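Long-range contacts in beta-gamma-crystallin (Geodia cydonium, PDB 4IAU), which is of unknown function but binds calcium and belongs to the beta/gamma-crystallin family of Greek key proteins: residues I40-A45 with S75-K80; L56-D61 with L69-R74. All blocks are in the same frame, centred on the assembly; numbering follows the deposited sequence.

Interaction 1 (I40-A45 with S75-K80)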
loop_
_atom_site.group_PDB
_atom_site.type_symbol
_atom_site.label_atom_id
_atom_site.label_comp_id
_atom_site.label_asym_id
_atom_site.label_seq_id
_atom_site.Cartn_x
_atom_site.Cartn_y
_atom_site.Cartn_z
ATOM N N ILE A 40 5.446 2.922 -0.962
ATOM C CA ILE A 40 4.711 3.184 -2.187
ATOM C C ILE A 40 4.733 4.683 -2.404
ATOM O O ILE A 40 4.515 5.478 -1.478
ATOM C CB ILE A 40 3.249 2.666 -2.157
ATOM C CG1 ILE A 40 3.174 1.277 -1.564
ATOM C CG2 ILE A 40 2.669 2.705 -3.570
ATOM C CD1 ILE A 40 1.820 0.721 -1.330
ATOM N N PHE A 41 5.010 5.070 -3.645
ATOM C CA PHE A 41 5.114 6.443 -4.112
ATOM C C PHE A 41 4.013 6.710 -5.115
ATOM O O PHE A 41 3.701 5.834 -5.934
ATOM C CB PHE A 41 6.487 6.734 -4.722
ATOM C CG PHE A 41 7.616 6.395 -3.749
ATOM C CD1 PHE A 41 8.038 5.064 -3.657
ATOM C CD2 PHE A 41 8.184 7.382 -2.946
ATOM C CE1 PHE A 41 8.988 4.771 -2.687
ATOM C CE2 PHE A 41 9.102 7.051 -1.973
ATOM C CZ PHE A 41 9.472 5.736 -1.853
ATOM N N TYR A 42 3.452 7.936 -5.081
ATOM C CA TYR A 42 2.298 8.258 -5.879
ATOM C C TYR A 42 2.501 9.598 -6.577
ATOM O O TYR A 42 3.044 10.538 -6.002
ATOM C CB TYR A 42 1.049 8.365 -4.997
ATOM C CG TYR A 42 0.786 7.134 -4.161
ATOM C CD1 TYR A 42 1.393 6.963 -2.934
ATOM C CD2 TYR A 42 -0.062 6.123 -4.601
ATOM C CE1 TYR A 42 1.183 5.838 -2.168
ATOM C CE2 TYR A 42 -0.322 4.987 -3.836
ATOM C CZ TYR A 42 0.297 4.853 -2.591
ATOM O OH TYR A 42 0.077 3.787 -1.771
ATOM N N GLN A 43 1.948 9.686 -7.790
ATOM C CA GLN A 43 2.055 10.911 -8.577
ATOM C C GLN A 43 1.229 12.055 -8.022
ATOM O O GLN A 43 1.585 13.232 -8.222
ATOM C CB GLN A 43 1.639 10.559 -10.025
ATOM C CG GLN A 43 1.714 11.710 -10.979
ATOM C CD GLN A 43 1.471 11.273 -12.391
ATOM O OE1 GLN A 43 0.650 10.366 -12.645
ATOM N NE2 GLN A 43 2.158 11.890 -13.318
ATOM N N GLN A 44 0.099 11.757 -7.370
ATOM C CA GLN A 44 -0.762 12.748 -6.778
ATOM C C GLN A 44 -0.652 12.724 -5.268
ATOM O O GLN A 44 -0.322 11.704 -4.652
ATOM C CB GLN A 44 -2.239 12.509 -7.147
ATOM C CG GLN A 44 -2.513 12.395 -8.623
ATOM C CD GLN A 44 -3.952 12.030 -8.905
ATOM O OE1 GLN A 44 -4.514 11.133 -8.273
ATOM N NE2 GLN A 44 -4.551 12.736 -9.861
ATOM N N ALA A 45 -1.009 13.859 -4.652
ATOM C CA ALA A 45 -1.149 13.939 -3.185
ATOM C C ALA A 45 -2.208 12.969 -2.710
ATOM O O ALA A 45 -3.057 12.491 -3.456
ATOM C CB ALA A 45 -1.494 15.360 -2.785
ATOM N N SER A 75 3.086 12.186 -2.939
ATOM C CA SER A 75 2.815 11.559 -1.669
ATOM C C SER A 75 3.509 10.207 -1.671
ATOM O O SER A 75 3.835 9.660 -2.725
ATOM C CB SER A 75 1.313 11.413 -1.376
ATOM O OG SER A 75 0.638 10.637 -2.346
ATOM N N PHE A 76 3.712 9.640 -0.467
ATOM C CA PHE A 76 4.361 8.339 -0.355
ATOM C C PHE A 76 4.160 7.860 1.059
ATOM O O PHE A 76 3.971 8.645 1.998
ATOM C CB PHE A 76 5.844 8.397 -0.764
ATOM C CG PHE A 76 6.692 9.423 -0.040
ATOM C CD1 PHE A 76 6.775 10.708 -0.532
ATOM C CD2 PHE A 76 7.399 9.114 1.107
ATOM C CE1 PHE A 76 7.579 11.649 0.119
ATOM C CE2 PHE A 76 8.176 10.052 1.728
ATOM C CZ PHE A 76 8.276 11.331 1.245
ATOM N N ARG A 77 4.219 6.524 1.233
ATOM C CA ARG A 77 3.954 5.967 2.555
ATOM C C ARG A 77 4.547 4.582 2.676
ATOM O O ARG A 77 4.677 3.855 1.681
ATOM C CB ARG A 77 2.438 5.923 2.863
ATOM C CG ARG A 77 1.640 5.137 1.811
ATOM C CD ARG A 77 0.162 5.132 2.190
ATOM N NE ARG A 77 -0.645 4.653 1.086
ATOM C CZ ARG A 77 -1.981 4.737 1.056
ATOM N NH1 ARG A 77 -2.638 5.214 2.118
ATOM N NH2 ARG A 77 -2.656 4.357 -0.002
ATOM N N PRO A 78 4.865 4.159 3.894
ATOM C CA PRO A 78 5.332 2.805 4.124
ATOM C C PRO A 78 4.153 1.838 4.135
ATOM O O PRO A 78 3.007 2.181 4.380
ATOM C CB PRO A 78 6.001 2.905 5.506
ATOM C CG PRO A 78 5.172 3.971 6.227
ATOM C CD PRO A 78 4.831 4.957 5.163
ATOM N N VAL A 79 4.489 0.562 3.906
ATOM C CA VAL A 79 3.546 -0.511 4.047
ATOM C C VAL A 79 3.769 -1.084 5.446
ATOM O O VAL A 79 4.696 -1.853 5.701
ATOM C CB VAL A 79 3.707 -1.577 2.962
ATOM C CG1 VAL A 79 2.658 -2.677 3.118
ATOM C CG2 VAL A 79 3.622 -0.947 1.552
ATOM N N LYS A 80 2.950 -0.682 6.413
ATOM C CA LYS A 80 3.294 -0.898 7.806
ATOM C C LYS A 80 3.044 -2.338 8.265
ATOM O O LYS A 80 3.503 -2.728 9.346
ATOM C CB LYS A 80 2.554 0.087 8.746
ATOM C CG LYS A 80 2.933 1.535 8.441
ATOM C CD LYS A 80 2.499 2.467 9.578
ATOM C CE LYS A 80 0.999 2.503 9.749
ATOM N NZ LYS A 80 0.193 2.729 8.523
#

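Interaction 2 (L56-D61 with L69-R74)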
loop_
_atom_site.group_PDB
_atom_site.type_symbol
_atom_site.label_atom_id
_atom_site.label_comp_id
_atom_site.label_asym_id
_atom_site.label_seq_id
_atom_site.Cartn_x
_atom_site.Cartn_y
_atom_site.Cartn_z
ATOM N N LEU A 56 0.094 7.565 -11.751
ATOM C CA LEU A 56 1.285 6.745 -11.642
ATOM C C LEU A 56 1.613 6.445 -10.182
ATOM O O LEU A 56 1.331 7.226 -9.275
ATOM C CB LEU A 56 2.489 7.423 -12.317
ATOM C CG LEU A 56 2.327 7.792 -13.800
ATOM C CD1 LEU A 56 3.513 8.569 -14.268
ATOM C CD2 LEU A 56 2.070 6.553 -14.661
ATOM N N TRP A 57 2.203 5.285 -9.981
ATOM C CA TRP A 57 2.586 4.779 -8.686
ATOM C C TRP A 57 3.728 3.831 -8.838
ATOM O O TRP A 57 3.905 3.213 -9.902
ATOM C CB TRP A 57 1.347 4.081 -8.029
ATOM C CG TRP A 57 0.968 2.862 -8.820
ATOM C CD1 TRP A 57 0.213 2.852 -9.970
ATOM C CD2 TRP A 57 1.385 1.516 -8.581
ATOM N NE1 TRP A 57 0.135 1.567 -10.450
ATOM C CE2 TRP A 57 0.830 0.730 -9.632
ATOM C CE3 TRP A 57 2.157 0.886 -7.622
ATOM C CZ2 TRP A 57 1.049 -0.643 -9.692
ATOM C CZ3 TRP A 57 2.375 -0.486 -7.685
ATOM C CH2 TRP A 57 1.803 -1.213 -8.722
ATOM N N ILE A 58 4.478 3.612 -7.747
ATOM C CA ILE A 58 5.516 2.599 -7.750
ATOM C C ILE A 58 5.709 2.099 -6.318
ATOM O O ILE A 58 5.746 2.907 -5.394
ATOM C CB ILE A 58 6.826 3.082 -8.387
ATOM C CG1 ILE A 58 7.832 1.930 -8.483
ATOM C CG2 ILE A 58 7.413 4.278 -7.652
ATOM C CD1 ILE A 58 8.998 2.243 -9.392
ATOM N N LYS A 59 5.845 0.792 -6.153
ATOM C CA LYS A 59 6.162 0.166 -4.903
ATOM C C LYS A 59 7.645 -0.223 -4.920
ATOM O O LYS A 59 8.074 -0.885 -5.865
ATOM C CB LYS A 59 5.268 -1.071 -4.667
ATOM C CG LYS A 59 5.563 -1.788 -3.357
ATOM C CD LYS A 59 4.752 -2.999 -2.947
ATOM C CE LYS A 59 5.350 -4.290 -3.416
ATOM N NZ LYS A 59 6.734 -4.618 -3.027
ATOM N N LEU A 60 8.383 0.160 -3.898
ATOM C CA LEU A 60 9.783 -0.104 -3.804
ATOM C C LEU A 60 10.164 -0.788 -2.499
ATOM O O LEU A 60 9.710 -0.467 -1.419
ATOM C CB LEU A 60 10.598 1.222 -3.924
ATOM C CG LEU A 60 10.451 1.921 -5.280
ATOM C CD1 LEU A 60 11.167 3.274 -5.230
ATOM C CD2 LEU A 60 11.015 1.052 -6.386
ATOM N N ASP A 61 11.054 -1.780 -2.685
ATOM C CA ASP A 61 11.613 -2.568 -1.596
ATOM C C ASP A 61 12.994 -2.054 -1.225
ATOM O O ASP A 61 13.589 -1.204 -1.886
ATOM C CB ASP A 61 11.650 -4.015 -2.026
ATOM C CG ASP A 61 10.300 -4.647 -2.293
ATOM O OD1 ASP A 61 9.208 -4.124 -1.985
ATOM O OD2 ASP A 61 10.335 -5.743 -2.870
ATOM N N LEU A 69 13.593 7.827 -9.521
ATOM C CA LEU A 69 12.146 7.613 -9.474
ATOM C C LEU A 69 11.546 7.794 -10.852
ATOM O O LEU A 69 12.089 8.534 -11.680
ATOM C CB LEU A 69 11.549 8.652 -8.523
ATOM C CG LEU A 69 11.807 8.443 -7.059
ATOM C CD1 LEU A 69 11.687 9.746 -6.280
ATOM C CD2 LEU A 69 10.838 7.386 -6.554
ATOM N N PRO A 70 10.418 7.144 -11.143
ATOM C CA PRO A 70 9.798 7.242 -12.469
ATOM C C PRO A 70 9.004 8.550 -12.687
ATOM O O PRO A 70 8.638 8.844 -13.815
ATOM C CB PRO A 70 8.897 6.051 -12.544
ATOM C CG PRO A 70 8.628 5.678 -11.144
ATOM C CD PRO A 70 9.785 6.100 -10.277
ATOM N N PHE A 71 8.694 9.266 -11.636
ATOM C CA PHE A 71 7.937 10.496 -11.634
ATOM C C PHE A 71 8.278 11.222 -10.345
ATOM O O PHE A 71 8.816 10.638 -9.416
ATOM C CB PHE A 71 6.400 10.258 -11.756
ATOM C CG PHE A 71 5.889 9.299 -10.687
ATOM C CD1 PHE A 71 5.566 9.754 -9.404
ATOM C CD2 PHE A 71 5.751 7.943 -10.947
ATOM C CE1 PHE A 71 5.219 8.885 -8.423
ATOM C CE2 PHE A 71 5.341 7.085 -9.930
ATOM C CZ PHE A 71 5.075 7.540 -8.686
ATOM N N THR A 72 7.898 12.494 -10.288
ATOM C CA THR A 72 8.090 13.267 -9.065
ATOM C C THR A 72 6.971 12.924 -8.090
ATOM O O THR A 72 5.809 13.149 -8.406
ATOM C CB THR A 72 7.978 14.765 -9.376
ATOM O OG1 THR A 72 8.942 15.053 -10.398
ATOM C CG2 THR A 72 8.280 15.597 -8.140
ATOM N N PRO A 73 7.272 12.351 -6.926
ATOM C CA PRO A 73 6.178 11.980 -6.029
ATOM C C PRO A 73 5.477 13.210 -5.454
ATOM O O PRO A 73 6.115 14.202 -5.111
ATOM C CB PRO A 73 6.840 11.165 -4.957
ATOM C CG PRO A 73 8.219 10.873 -5.373
ATOM C CD PRO A 73 8.571 11.888 -6.451
ATOM N N ARG A 74 4.172 13.095 -5.269
ATOM C CA ARG A 74 3.408 14.065 -4.481
ATOM C C ARG A 74 2.908 13.474 -3.176
ATOM O O ARG A 74 2.371 14.229 -2.347
ATOM C CB ARG A 74 2.275 14.692 -5.298
ATOM C CG ARG A 74 2.747 15.653 -6.383
ATOM C CD ARG A 74 2.933 17.078 -5.872
ATOM N NE ARG A 74 4.082 17.292 -5.028
ATOM C CZ ARG A 74 5.281 17.629 -5.463
ATOM N NH1 ARG A 74 5.560 17.664 -6.732
ATOM N NH2 ARG A 74 6.247 17.907 -4.583
#

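Interaction 1 (I40-A45 with S75-K80)
The Tyr42 ring has the carbonyl oxygen of Ser75 at its edge, while its hydroxyl lies at the edge of the Arg77 guanidinium. The two planes stand 78° apart, and Arg77 NE donates to Tyr42 OH over 3.1 Å, almost in the guanidinium plane. Tyr42 OH is also hydrogen-bonded to Phe94 O, and Arg77 NH2 to the carbonyls of Phe94 and Gly96, a polar cluster joining the two crystallin domains. A phenylalanine at Tyr42 would probably leave Arg77 NE without this acceptor and cost the link to Phe94. On the other face of the sheet the Phe41 ring, in one of its two conformers, is slid off the Phe76 ring (planes at 26°) until they barely overlap, and Phe41 CD2 meets Phe76 CB at 3.4 Å.

Strands 38-42 and 75-78 are antiparallel neighbours in one of the two sheets of a Greek key crystallin domain. Ile40 N to Arg77 O, Arg77 N to Ile40 O and Tyr42 N to Ser75 O are all 2.9 Å hydrogen bonds; the return bond, Ser75 N to Tyr42 O, is weak at 3.5 Å. Ser75 OG, set between the backbone N and carbonyl carbon (chi1 60°), donates to Gln44 O at 2.7 Å and is also hydrogen-bonded to Tyr47 N.

Interaction 2 (L56-D61 with L69-R74)
This is an apolar contact at the protein surface, without a hydrogen bond across it, between strand 57-61, an outermost strand of its sheet, and the loop that runs from strand 67-68 to strand 75-78. Phe71 does most of the work. Its CG sits between the backbone N and the carbonyl carbon (chi1 54°), which carries the ring across to the start of the strand. There one side of the ring runs along the chain: CD2 meets Leu56 CB at 3.6 Å, CE2 comes equally near Trp57 N, and CZ reaches Ile58 CG2 at 4.1 Å. Ile58 N lies near the ring plane at its edge, whereas Leu56 CB approaches obliquely. The Leu56 and Phe71 side chains run alongside each other in opposing senses, and Leu56 CD1 trails back toward Phe71 CB.

Pro70 takes the next place along the strand. Ile58 straddles its ring edge with two branches, CD1 standing 3.9 Å from Pro70 CG and CG2 at 4.0 Å from Pro70 CD. Farther on, Leu60 CD1 and Leu69 CD2 meet more loosely, at 4.3 Å. Leu56, just before the strand, and Ile58 and Leu60 on it all point toward the loop. Ile58 and Leu60 also touch Phe41 of strand 38-42, while Leu60 and Leu69 both touch Val32 of strand 31-36. Strands 31-36 and 57-61 belong to different sheets, and this apolar layer closes the margin of the space between the two sheets of a beta/gamma-crystallin Greek key domain.

Interactions 1 and 2 lie with their centres 8 Å apart, and both segments of interaction 2 fall in the chain between those of interaction 1. Strand 38-42 is central to a three-stranded sheet, pairing with 75-78 on one side and 57-61 on the other; Phe41 N to Ile58 O, 2.9 Å, probably bonds the two contacts together. Tyr42 O and Arg74 N, also 2.9 Å apart, probably tie the loop end to the strand, and Phe71 CE1 packs 3.4 Å from Tyr42 C. Neither contact forms the calcium site of Lys90, Gly112, Ser114 and Asp154: the Arg77 side chain is about 11 Å from the ion and about 7 Å from that of Lys90.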